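Local atomic coordinates of endo-beta-1,4-xylanase Xyn10C (Pseudomonas cellulosa, PDB entry 1GNY), a protein that cleaves internal beta-1,4 linkages of the xylan backbone and carries an N-terminal family 15 module, the domain of this structure, that binds xylan and xylooligosaccharides. Residues S87-A95 with L108-F119; V7-G15 with I26-T34. All blocks are in the same frame, centred on the assembly; numbering follows the deposited sequence.

Contact 1 (S87-A95 with L108-F119); sequences SKGEWDCLA and LTCTIDEDDDKF. With XYP (beta-D-xylopyranose), chain B; XYP (beta-D-xylopyranose), chain C.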
# COMPACT_ATOMS: atom_id res chain seq x y z
N SER A 87 10.93 11.24 -0.99
CA SER A 87 10.32 12.03 0.11
C SER A 87 8.97 12.69 -0.24
O SER A 87 8.19 13.03 0.66
CB SER A 87 11.26 13.13 0.58
OG SER A 87 11.18 14.19 -0.34
N LYS A 88 8.74 12.85 -1.53
CA LYS A 88 7.53 13.44 -2.04
C LYS A 88 6.45 12.35 -2.14
O LYS A 88 6.53 11.47 -3.01
CB LYS A 88 7.81 14.06 -3.41
CG LYS A 88 9.01 15.03 -3.48
CD LYS A 88 8.90 16.16 -2.46
CE LYS A 88 10.14 17.07 -2.43
NZ LYS A 88 10.43 17.65 -3.77
N GLY A 89 5.48 12.42 -1.25
CA GLY A 89 4.44 11.39 -1.19
C GLY A 89 3.20 11.70 -0.40
O GLY A 89 2.96 12.83 0.02
N GLU A 90 2.39 10.65 -0.26
CA GLU A 90 1.15 10.68 0.52
C GLU A 90 1.43 9.84 1.76
O GLU A 90 1.49 8.62 1.70
CB GLU A 90 -0.05 10.09 -0.24
CG GLU A 90 -1.35 10.07 0.59
CD GLU A 90 -1.72 11.43 1.18
OE1 GLU A 90 -2.10 12.34 0.41
OE2 GLU A 90 -1.60 11.61 2.42
N TRP A 91 1.56 10.53 2.89
CA TRP A 91 1.96 9.93 4.17
C TRP A 91 0.88 10.03 5.27
O TRP A 91 1.14 9.68 6.42
CB TRP A 91 3.23 10.68 4.64
CG TRP A 91 4.31 10.66 3.59
CD1 TRP A 91 4.81 11.70 2.86
CD2 TRP A 91 5.02 9.50 3.16
NE1 TRP A 91 5.79 11.26 2.00
CE2 TRP A 91 5.94 9.91 2.17
CE3 TRP A 91 5.00 8.15 3.54
CZ2 TRP A 91 6.81 9.01 1.54
CZ3 TRP A 91 5.87 7.26 2.92
CH2 TRP A 91 6.75 7.70 1.92
N ASP A 92 -0.31 10.47 4.93
CA ASP A 92 -1.35 10.75 5.97
C ASP A 92 -2.42 9.64 6.19
O ASP A 92 -3.37 9.84 6.98
CB ASP A 92 -2.04 12.10 5.68
CG ASP A 92 -1.08 13.29 5.72
OD1 ASP A 92 -0.07 13.28 6.48
OD2 ASP A 92 -1.25 14.30 4.99
N CYS A 93 -2.24 8.49 5.56
CA CYS A 93 -3.17 7.38 5.72
C CYS A 93 -2.65 6.43 6.78
O CYS A 93 -1.45 6.18 6.85
CB CYS A 93 -3.35 6.64 4.40
SG CYS A 93 -4.07 7.67 3.10
N LEU A 94 -3.54 5.95 7.63
CA LEU A 94 -3.16 4.97 8.66
C LEU A 94 -4.36 4.20 9.15
O LEU A 94 -5.45 4.77 9.30
CB LEU A 94 -2.50 5.66 9.86
CG LEU A 94 -1.85 4.71 10.87
CD1 LEU A 94 -0.62 4.06 10.26
CD2 LEU A 94 -1.50 5.48 12.12
N ALA A 95 -4.15 2.91 9.36
CA ALA A 95 -5.11 2.00 9.96
C ALA A 95 -4.47 1.54 11.25
O ALA A 95 -3.48 0.80 11.26
CB ALA A 95 -5.40 0.82 9.06
N LEU A 108 -9.22 -1.63 3.49
CA LEU A 108 -8.55 -0.41 3.93
C LEU A 108 -8.48 0.58 2.77
O LEU A 108 -8.23 0.19 1.64
CB LEU A 108 -7.15 -0.71 4.42
CG LEU A 108 -7.06 -1.72 5.56
CD1 LEU A 108 -5.63 -1.95 5.96
CD2 LEU A 108 -7.87 -1.29 6.78
N THR A 109 -8.73 1.84 3.07
CA THR A 109 -8.75 2.87 2.03
C THR A 109 -7.84 4.05 2.36
O THR A 109 -7.52 4.34 3.53
CB THR A 109 -10.17 3.36 1.68
OG1 THR A 109 -10.69 4.14 2.77
CG2 THR A 109 -11.16 2.24 1.48
N CYS A 110 -7.43 4.73 1.29
CA CYS A 110 -6.52 5.85 1.38
C CYS A 110 -6.79 6.83 0.27
O CYS A 110 -6.77 6.45 -0.90
CB CYS A 110 -5.06 5.38 1.26
SG CYS A 110 -3.83 6.69 1.34
N THR A 111 -7.09 8.07 0.63
CA THR A 111 -7.30 9.14 -0.37
C THR A 111 -6.00 9.94 -0.57
O THR A 111 -5.41 10.45 0.39
CB THR A 111 -8.42 10.10 0.02
OG1 THR A 111 -9.67 9.40 0.05
CG2 THR A 111 -8.65 11.16 -1.02
N ILE A 112 -5.57 10.05 -1.82
CA ILE A 112 -4.39 10.86 -2.15
C ILE A 112 -4.85 12.32 -2.29
O ILE A 112 -5.71 12.63 -3.10
CB ILE A 112 -3.71 10.39 -3.48
CG1 ILE A 112 -3.15 8.97 -3.32
CG2 ILE A 112 -2.64 11.39 -3.90
CD1 ILE A 112 -2.70 8.29 -4.66
N ASP A 113 -4.28 13.21 -1.49
CA ASP A 113 -4.63 14.63 -1.52
C ASP A 113 -3.46 15.49 -0.98
O ASP A 113 -3.32 15.67 0.23
CB ASP A 113 -5.89 14.86 -0.68
CG ASP A 113 -6.37 16.32 -0.70
OD1 ASP A 113 -5.91 17.13 -1.53
OD2 ASP A 113 -7.22 16.73 0.13
N GLU A 114 -2.63 15.96 -1.90
CA GLU A 114 -1.49 16.83 -1.59
C GLU A 114 -1.78 18.27 -2.04
O GLU A 114 -2.29 18.52 -3.13
CB GLU A 114 -0.19 16.32 -2.22
CG GLU A 114 0.31 15.01 -1.59
CD GLU A 114 0.83 15.20 -0.17
OE1 GLU A 114 1.89 15.82 0.01
OE2 GLU A 114 0.15 14.75 0.77
N ASP A 115 -1.45 19.22 -1.17
CA ASP A 115 -1.75 20.64 -1.43
C ASP A 115 -1.06 21.20 -2.68
O ASP A 115 -1.64 22.01 -3.40
CB ASP A 115 -1.42 21.51 -0.21
CG ASP A 115 -2.35 21.28 0.97
OD1 ASP A 115 -3.52 20.83 0.80
OD2 ASP A 115 -1.99 21.53 2.14
N ASP A 116 0.14 20.71 -2.98
CA ASP A 116 0.92 21.11 -4.18
C ASP A 116 0.63 20.32 -5.47
O ASP A 116 1.33 20.48 -6.45
CB ASP A 116 2.43 21.12 -3.90
CG ASP A 116 3.02 19.72 -3.68
OD1 ASP A 116 2.28 18.71 -3.69
OD2 ASP A 116 4.24 19.56 -3.48
N ASP A 117 -0.37 19.45 -5.43
CA ASP A 117 -0.77 18.59 -6.59
C ASP A 117 0.39 17.78 -7.19
O ASP A 117 0.42 17.52 -8.40
CB ASP A 117 -1.48 19.42 -7.68
CG ASP A 117 -2.86 19.93 -7.26
OD1 ASP A 117 -3.46 19.47 -6.24
OD2 ASP A 117 -3.44 20.82 -7.92
N LYS A 118 1.33 17.36 -6.34
CA LYS A 118 2.50 16.54 -6.77
C LYS A 118 2.17 15.25 -7.52
O LYS A 118 2.99 14.75 -8.28
CB LYS A 118 3.43 16.22 -5.58
CG LYS A 118 2.80 15.47 -4.42
CD LYS A 118 3.86 14.99 -3.41
CE LYS A 118 4.53 16.15 -2.63
NZ LYS A 118 3.56 16.99 -1.85
N PHE A 119 0.96 14.71 -7.31
CA PHE A 119 0.55 13.42 -7.94
C PHE A 119 -0.12 13.57 -9.33
O PHE A 119 -0.48 12.54 -9.96
CB PHE A 119 -0.28 12.56 -7.00
CG PHE A 119 0.52 11.91 -5.90
CD1 PHE A 119 1.22 10.75 -6.14
CD2 PHE A 119 0.50 12.41 -4.60
CE1 PHE A 119 1.95 10.13 -5.15
CE2 PHE A 119 1.25 11.80 -3.60
CZ PHE A 119 1.96 10.66 -3.86
C1 XYP B . 11.19 6.60 2.01
C2 XYP B . 11.51 8.08 1.86
C3 XYP B . 11.36 8.73 3.22
C4 XYP B . 9.97 8.48 3.77
C5 XYP B . 9.72 6.99 3.75
O2 XYP B . 12.86 8.24 1.41
O3 XYP B . 11.48 10.14 3.12
O4 XYP B . 9.92 8.96 5.11
O5 XYP B . 9.92 6.44 2.44
C1 XYP C . 8.65 9.45 5.48
C2 XYP C . 8.52 9.28 6.97
C3 XYP C . 7.25 9.93 7.49
C4 XYP C . 7.15 11.34 6.94
C5 XYP C . 7.32 11.28 5.43
O2 XYP C . 8.51 7.90 7.33
O3 XYP C . 7.21 9.95 8.90
O4 XYP C . 5.86 11.77 7.29
O5 XYP C . 8.58 10.73 5.10
O HOH W 1 5.07 14.69 0.53
O HOH W 2 1.56 13.53 2.92
O HOH W 3 -3.98 14.04 3.09

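Contact 2 (V7-G15 with I26-T34); sequences VDMANGWRG and ITYSADGVT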
# COMPACT_ATOMS: atom_id res chain seq x y z
N VAL A 7 -5.38 -3.48 -9.95
CA VAL A 7 -3.96 -3.82 -9.94
C VAL A 7 -3.71 -5.34 -10.07
O VAL A 7 -4.36 -6.17 -9.40
CB VAL A 7 -3.28 -3.28 -8.64
CG1 VAL A 7 -1.80 -3.70 -8.49
CG2 VAL A 7 -3.41 -1.76 -8.56
N ASP A 8 -2.76 -5.68 -10.93
CA ASP A 8 -2.33 -7.08 -11.12
C ASP A 8 -1.71 -7.61 -9.81
O ASP A 8 -0.80 -7.00 -9.27
CB ASP A 8 -1.30 -7.14 -12.26
CG ASP A 8 -0.97 -8.53 -12.71
OD1 ASP A 8 -1.41 -9.52 -12.11
OD2 ASP A 8 -0.27 -8.68 -13.73
N MET A 9 -2.26 -8.72 -9.34
CA MET A 9 -1.82 -9.36 -8.09
C MET A 9 -0.91 -10.56 -8.30
O MET A 9 -0.53 -11.23 -7.34
CB MET A 9 -3.02 -9.74 -7.21
CG MET A 9 -3.94 -8.57 -6.86
SD MET A 9 -3.12 -7.18 -6.05
CE MET A 9 -2.44 -7.96 -4.60
N ALA A 10 -0.60 -10.85 -9.56
CA ALA A 10 0.30 -11.99 -9.92
C ALA A 10 1.66 -11.59 -10.50
O ALA A 10 2.52 -12.47 -10.72
CB ALA A 10 -0.40 -12.92 -10.91
N ASN A 11 1.84 -10.30 -10.79
CA ASN A 11 3.07 -9.74 -11.35
C ASN A 11 3.26 -8.32 -10.88
O ASN A 11 2.31 -7.65 -10.50
CB ASN A 11 2.99 -9.66 -12.88
CG ASN A 11 2.60 -10.97 -13.53
OD1 ASN A 11 3.47 -11.82 -13.78
ND2 ASN A 11 1.31 -11.13 -13.82
N GLY A 12 4.51 -7.86 -10.93
CA GLY A 12 4.81 -6.47 -10.69
C GLY A 12 4.98 -6.01 -9.26
O GLY A 12 5.26 -4.83 -9.04
N TRP A 13 4.85 -6.91 -8.30
CA TRP A 13 5.06 -6.53 -6.90
C TRP A 13 6.49 -6.79 -6.43
O TRP A 13 7.19 -7.66 -6.95
CB TRP A 13 4.08 -7.24 -5.98
CG TRP A 13 2.63 -6.77 -6.05
CD1 TRP A 13 1.70 -7.05 -7.02
CD2 TRP A 13 1.96 -5.99 -5.06
NE1 TRP A 13 0.49 -6.49 -6.69
CE2 TRP A 13 0.62 -5.83 -5.49
CE3 TRP A 13 2.35 -5.40 -3.84
CZ2 TRP A 13 -0.31 -5.12 -4.76
CZ3 TRP A 13 1.44 -4.73 -3.11
CH2 TRP A 13 0.11 -4.58 -3.56
N ARG A 14 6.88 -6.06 -5.39
CA ARG A 14 8.20 -6.18 -4.74
C ARG A 14 8.07 -5.97 -3.25
O ARG A 14 7.15 -5.29 -2.80
CB ARG A 14 9.16 -5.06 -5.20
CG ARG A 14 9.34 -4.85 -6.67
CD ARG A 14 10.28 -3.65 -6.98
NE ARG A 14 9.79 -2.29 -6.65
CZ ARG A 14 8.97 -1.58 -7.43
NH1 ARG A 14 8.52 -2.06 -8.58
NH2 ARG A 14 8.61 -0.35 -7.09
N GLY A 15 9.00 -6.54 -2.49
CA GLY A 15 9.16 -6.15 -1.10
C GLY A 15 9.72 -4.72 -1.08
O GLY A 15 10.27 -4.21 -2.07
N ILE A 26 8.55 -10.58 -1.35
CA ILE A 26 7.13 -10.99 -1.31
C ILE A 26 6.98 -12.42 -1.80
O ILE A 26 7.89 -12.98 -2.42
CB ILE A 26 6.19 -10.02 -2.12
CG1 ILE A 26 6.61 -9.83 -3.58
CG2 ILE A 26 6.20 -8.65 -1.45
CD1 ILE A 26 6.03 -10.74 -4.53
N THR A 27 5.82 -12.99 -1.52
CA THR A 27 5.47 -14.34 -2.04
C THR A 27 4.08 -14.28 -2.68
O THR A 27 3.12 -13.82 -2.05
CB THR A 27 5.51 -15.38 -0.96
OG1 THR A 27 6.86 -15.52 -0.48
CG2 THR A 27 5.13 -16.80 -1.51
N TYR A 28 4.01 -14.76 -3.92
CA TYR A 28 2.75 -14.84 -4.63
C TYR A 28 2.03 -16.15 -4.31
O TYR A 28 2.66 -17.22 -4.13
CB TYR A 28 2.96 -14.77 -6.14
CG TYR A 28 3.46 -13.48 -6.71
CD1 TYR A 28 2.62 -12.36 -6.82
CD2 TYR A 28 4.75 -13.37 -7.18
CE1 TYR A 28 3.07 -11.16 -7.35
CE2 TYR A 28 5.19 -12.19 -7.77
CZ TYR A 28 4.34 -11.08 -7.85
OH TYR A 28 4.79 -9.91 -8.42
N SER A 29 0.72 -16.08 -4.21
CA SER A 29 -0.11 -17.32 -4.06
C SER A 29 -1.44 -17.09 -4.77
O SER A 29 -1.71 -15.95 -5.21
CB SER A 29 -0.33 -17.70 -2.62
OG SER A 29 -1.23 -16.82 -2.00
N ALA A 30 -2.30 -18.11 -4.83
CA ALA A 30 -3.63 -17.93 -5.41
C ALA A 30 -4.43 -16.82 -4.69
O ALA A 30 -5.28 -16.16 -5.30
CB ALA A 30 -4.42 -19.22 -5.38
N ASP A 31 -4.15 -16.62 -3.41
CA ASP A 31 -4.84 -15.55 -2.63
C ASP A 31 -4.31 -14.12 -2.87
O ASP A 31 -4.96 -13.16 -2.46
CB ASP A 31 -4.79 -15.82 -1.16
CG ASP A 31 -5.79 -16.89 -0.70
OD1 ASP A 31 -6.52 -17.47 -1.52
OD2 ASP A 31 -5.86 -17.25 0.50
N GLY A 32 -3.19 -13.97 -3.55
CA GLY A 32 -2.62 -12.64 -3.83
C GLY A 32 -1.15 -12.51 -3.49
O GLY A 32 -0.35 -13.32 -3.96
N VAL A 33 -0.80 -11.47 -2.71
CA VAL A 33 0.59 -11.11 -2.33
C VAL A 33 0.75 -11.11 -0.81
O VAL A 33 -0.03 -10.45 -0.13
CB VAL A 33 0.96 -9.72 -2.90
CG1 VAL A 33 2.29 -9.22 -2.37
CG2 VAL A 33 0.99 -9.75 -4.46
N THR A 34 1.78 -11.79 -0.32
CA THR A 34 2.03 -11.90 1.15
C THR A 34 3.46 -11.49 1.44
O THR A 34 4.39 -11.82 0.68
CB THR A 34 1.76 -13.34 1.71
OG1 THR A 34 0.43 -13.74 1.34
CG2 THR A 34 1.82 -13.41 3.25
O HOH W 4 -1.07 -13.87 -7.00
O HOH W 5 7.30 -9.99 -9.11

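Contact 1 (S87-A95 with L108-F119)
Glu90 reaches from 87-95 to the loop after strand 106-111. Its CB lies 4.0 Å from CE2 of Phe119, whose ring edge also meets the Glu90 backbone N. With CG anti to the backbone N (chi1 178°) and the chain bent at chi2, CG passes over the backbone of Thr111 and Ile112 and brings the carboxylate to the start of the loop. There OE1 accepts an almost straight bond (177°) from Asp113 N at 3.0 Å, met on the anti side but tilted out of the carboxylate plane. OE2 turns back to its own segment and takes Asp92 N on its anti lone pair, so each oxygen fixes one backbone amide. Glu114 OE2 stands only 3.3 Å from Glu90 OE1, the carboxylate planes 77° apart; this crowding of like charges is probably eased by Lys118 NZ, which bridges Glu114 OE1 (2.8 Å) and Asp116, and by a water linking Glu114 OE2 to Trp91 N. The aliphatic part of Lys118 lies against Lys88 and Gly89, where CD comes within 3.7 Å of Gly89 N. Further along, the disulfide between Cys93 SG and Cys110 SG ties the segments covalently, and Ala95 CB meets Leu108 CD2. Trp91 turns its indole to the sugar: C5 of the chain C xylose lies over one face, 3.6 Å from Trp91 CG, while NE1 bonds to Ser87 O. Carbohydrate–aromatic stacking of this kind is characteristic of the glycan-binding site of a carbohydrate-binding module.

Contact 2 (V7-G15 with I26-T34)
The loop through Met9 and Ala10 runs up against the hairpin of strands 27-29 and 32-36; the CA atoms of Met9 and Gly32 are 5.4 Å apart, and those of Gly15 and Ile26 about as close at the other end. Tyr28 fits its ring into the bend of this loop: Ala10 O lies over one face, Ile26 CD1 over the opposite one, and Met9 O sits at the edge, 3.4 Å from Tyr28 CD1. At the tip, Tyr28 OH accepts from Trp13 N at 3.0 Å (154°), and a water joins the same hydroxyl to Trp13 O. Val33 CG2 stands almost squarely over the five-membered ring of Trp13, 3.7 Å from its centroid and 8° off the normal, a CH-pi contact. The same methyl also touches Met9 CE: the Met9 chain bends at chi2 (-56°) and again at chi3, which folds CE back to Val33 CG2. Trp13 NE1 holds Asp8 O nearly in the indole plane at 2.9 Å, fixing the ring's rotation. An alanine here, in place of Trp13, is likely to leave Val33 CG2 without the aromatic face beneath it and Asp8 O without its indole donor. Asp8 OD1 accepts from Ala10 N, closing an Asx turn, and OD2 takes Asn11 ND2. The buried indole also packs against Phe46 and Val145, one from each of the two large sheets, as in the hydrophobic interior of a beta-sandwich.

In the fold
From the N terminus, strand 2-6 leads into contact 2: 7-15 passes from the six-stranded to the five-stranded sheet as strand 14-17, and the chain returns to the first as the hairpin of strands 27-29 and 32-36, closing the loop of residues 16-25. Contact 1 follows in series, neither nesting nor crossing, and its disulfide closes the loop of residues 96-107. Its segment 87-95 ends strand 85-90, across the five-stranded sheet from 14-17, and 108-119 continues strand 106-111 of the six-stranded sheet. Each contact thus joins the two sheets, on opposite sides of the chain's centre. Contact 1 carries Trp91 of the glycan pocket; segment 7-15 runs on into the carbohydrate-binding residue Asn16.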